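Local coordinates for protein lantibiotic dehydratase (Microbispora corallina, PDB 5EHK) that probably dehydrates serine and threonine residues of the NAI-107 precursor peptide, in a tRNA-dependent reaction, during biosynthesis of this lantibiotic, at residues A[818-823]-A[902-907]. Residues are numbered along the deposited sequence; the frame is centred on the assembly and turned at random.
Sequences PWLYLR and HELGQY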
loop_
_atom_site.group_PDB
_atom_site.type_symbol
_atom_site.label_atom_id
_atom_site.label_comp_id
_atom_site.label_asym_id
_atom_site.label_seq_id
_atom_site.Cartn_x
_atom_site.Cartn_y
_atom_site.Cartn_z
ATOM N N PRO A 818 -24.494 -26.884 15.282
ATOM C CA PRO A 818 -24.045 -27.305 16.618
ATOM C C PRO A 818 -23.476 -26.071 17.341
ATOM O O PRO A 818 -23.705 -25.865 18.533
ATOM C CB PRO A 818 -22.944 -28.328 16.320
ATOM C CG PRO A 818 -22.401 -27.932 14.990
ATOM C CD PRO A 818 -23.514 -27.209 14.228
ATOM N N TRP A 819 -22.752 -25.251 16.587
ATOM C CA TRP A 819 -22.188 -24.008 17.084
ATOM C C TRP A 819 -22.961 -22.759 16.608
ATOM O O TRP A 819 -23.290 -22.623 15.423
ATOM C CB TRP A 819 -20.734 -23.873 16.620
ATOM C CG TRP A 819 -19.944 -25.161 16.531
ATOM C CD1 TRP A 819 -19.783 -25.953 15.421
ATOM C CD2 TRP A 819 -19.147 -25.759 17.567
ATOM N NE1 TRP A 819 -18.975 -27.027 15.717
ATOM C CE2 TRP A 819 -18.562 -26.928 17.024
ATOM C CE3 TRP A 819 -18.882 -25.430 18.906
ATOM C CZ2 TRP A 819 -17.723 -27.764 17.774
ATOM C CZ3 TRP A 819 -18.050 -26.260 19.651
ATOM C CH2 TRP A 819 -17.485 -27.415 19.084
ATOM N N LEU A 820 -23.214 -21.848 17.544
ATOM C CA LEU A 820 -23.548 -20.466 17.242
ATOM C C LEU A 820 -22.273 -19.619 17.394
ATOM O O LEU A 820 -21.698 -19.563 18.490
ATOM C CB LEU A 820 -24.584 -20.014 18.244
ATOM C CG LEU A 820 -25.407 -18.772 17.982
ATOM C CD1 LEU A 820 -25.954 -18.812 16.559
ATOM C CD2 LEU A 820 -26.550 -18.753 18.997
ATOM N N TYR A 821 -21.793 -19.009 16.304
ATOM C CA TYR A 821 -20.555 -18.202 16.351
ATOM C C TYR A 821 -20.798 -16.734 15.972
ATOM O O TYR A 821 -20.998 -16.406 14.798
ATOM C CB TYR A 821 -19.507 -18.820 15.442
ATOM C CG TYR A 821 -18.074 -18.523 15.800
ATOM C CD1 TYR A 821 -17.692 -18.321 17.130
ATOM C CD2 TYR A 821 -17.063 -18.582 14.827
ATOM C CE1 TYR A 821 -16.341 -18.104 17.477
ATOM C CE2 TYR A 821 -15.715 -18.381 15.162
ATOM C CZ TYR A 821 -15.355 -18.143 16.489
ATOM O OH TYR A 821 -14.019 -17.932 16.831
ATOM N N LEU A 822 -20.771 -15.856 16.971
ATOM C CA LEU A 822 -21.061 -14.438 16.784
ATOM C C LEU A 822 -19.827 -13.597 16.579
ATOM O O LEU A 822 -18.836 -13.758 17.293
ATOM C CB LEU A 822 -21.761 -13.914 18.018
ATOM C CG LEU A 822 -23.178 -14.401 18.215
ATOM C CD1 LEU A 822 -23.530 -14.228 19.672
ATOM C CD2 LEU A 822 -24.074 -13.558 17.354
ATOM N N ARG A 823 -19.898 -12.663 15.632
ATOM C CA ARG A 823 -18.874 -11.622 15.511
ATOM C C ARG A 823 -19.390 -10.276 15.958
ATOM O O ARG A 823 -20.296 -9.714 15.362
ATOM C CB ARG A 823 -18.397 -11.520 14.098
ATOM C CG ARG A 823 -17.883 -12.815 13.571
ATOM C CD ARG A 823 -17.153 -12.522 12.284
ATOM N NE ARG A 823 -16.866 -13.744 11.552
ATOM C CZ ARG A 823 -17.102 -13.872 10.258
ATOM N NH1 ARG A 823 -17.651 -12.849 9.588
ATOM N NH2 ARG A 823 -16.810 -15.017 9.654
ATOM N N HIS A 902 -23.191 -6.922 14.200
ATOM C CA HIS A 902 -22.847 -8.293 14.445
ATOM C C HIS A 902 -23.120 -9.124 13.225
ATOM O O HIS A 902 -24.031 -8.805 12.460
ATOM C CB HIS A 902 -23.639 -8.835 15.619
ATOM C CG HIS A 902 -25.119 -8.843 15.414
ATOM N ND1 HIS A 902 -25.899 -7.718 15.562
ATOM C CD2 HIS A 902 -25.972 -9.854 15.119
ATOM C CE1 HIS A 902 -27.168 -8.029 15.357
ATOM N NE2 HIS A 902 -27.240 -9.320 15.089
ATOM N N GLU A 903 -22.328 -10.186 13.049
ATOM C CA GLU A 903 -22.616 -11.233 12.067
ATOM C C GLU A 903 -22.599 -12.626 12.677
ATOM O O GLU A 903 -22.138 -12.823 13.799
ATOM C CB GLU A 903 -21.624 -11.203 10.914
ATOM C CG GLU A 903 -21.334 -9.840 10.365
ATOM C CD GLU A 903 -19.955 -9.398 10.752
ATOM O OE1 GLU A 903 -18.999 -10.205 10.584
ATOM O OE2 GLU A 903 -19.826 -8.255 11.246
ATOM N N LEU A 904 -23.124 -13.593 11.935
ATOM C CA LEU A 904 -23.004 -14.994 12.317
ATOM C C LEU A 904 -22.075 -15.700 11.351
ATOM O O LEU A 904 -22.339 -15.711 10.156
ATOM C CB LEU A 904 -24.377 -15.635 12.307
ATOM C CG LEU A 904 -25.143 -15.022 13.479
ATOM C CD1 LEU A 904 -26.645 -15.142 13.335
ATOM C CD2 LEU A 904 -24.672 -15.692 14.741
ATOM N N GLY A 905 -20.980 -16.273 11.847
ATOM C CA GLY A 905 -20.022 -16.921 10.960
ATOM C C GLY A 905 -19.818 -18.388 11.283
ATOM O O GLY A 905 -20.245 -18.847 12.336
ATOM N N GLN A 906 -19.125 -19.115 10.408
ATOM C CA GLN A 906 -18.896 -20.550 10.613
ATOM C C GLN A 906 -17.801 -20.796 11.612
ATOM O O GLN A 906 -16.818 -20.068 11.643
ATOM C CB GLN A 906 -18.518 -21.216 9.302
ATOM C CG GLN A 906 -19.656 -21.376 8.312
ATOM C CD GLN A 906 -19.144 -21.751 6.941
ATOM O OE1 GLN A 906 -18.676 -20.891 6.211
ATOM N NE2 GLN A 906 -19.233 -23.033 6.583
ATOM N N TYR A 907 -17.958 -21.814 12.454
ATOM C CA TYR A 907 -16.885 -22.148 13.387
ATOM C C TYR A 907 -16.087 -23.375 12.912
ATOM O O TYR A 907 -16.610 -24.481 12.849
ATOM C CB TYR A 907 -17.463 -22.361 14.781
ATOM C CG TYR A 907 -16.410 -22.649 15.812
ATOM C CD1 TYR A 907 -15.339 -21.782 16.000
ATOM C CD2 TYR A 907 -16.459 -23.814 16.564
ATOM C CE1 TYR A 907 -14.370 -22.051 16.933
ATOM C CE2 TYR A 907 -15.496 -24.092 17.496
ATOM C CZ TYR A 907 -14.455 -23.213 17.678
ATOM O OH TYR A 907 -13.493 -23.522 18.610
HETATM O O HOH W 1 -22.508 -19.722 13.101
#
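Tyr907 inserts its ring between Trp819 and Tyr821, presenting a different edge to each. CD2 stands over the centre of the indole, 3.5 Å from Trp819 CD2, while CD1 lies over the rim of the phenol, 3.5 Å from Tyr821 CE2. Both pairs are edge-to-face, with planes turned 69° and 64° apart. Tyr907 reaches this slot because its CG lies anti to the backbone N (chi1 -177°), and a ring with C-H groups on both sides can offer an edge to each neighbouring face at once.

Where the strands pair, 819-823 and 902-905 run antiparallel. Arg823 and Glu903 exchange both backbone hydrogen bonds, and Gly905 N donates to Tyr821 O (3.0 Å). On the face that carries the Arg823 and Glu903 side chains, Arg823, extended from CG to NE, makes a salt bridge from NH1 to Glu903 OE1 (3.1 Å), with the carboxylate oxygen near the guanidinium plane. The Glu903 chain is bent at chi2; OE2 also pairs with Arg825. Gly905 CA lies over one guanidinium face, a close approach consistent with its lack of a side chain.

On the other face Leu904 CD2 meets Leu822 CD2 (3.4 Å) and Leu820 CD1. Helix 875-895 covers Leu820 and Leu822, while Leu904 packs on Leu904 of the second subunit. The contact thus combines aliphatic and aromatic packing with a carboxylate shared by two arginines, at an edge strand whose sheet continues into the second subunit.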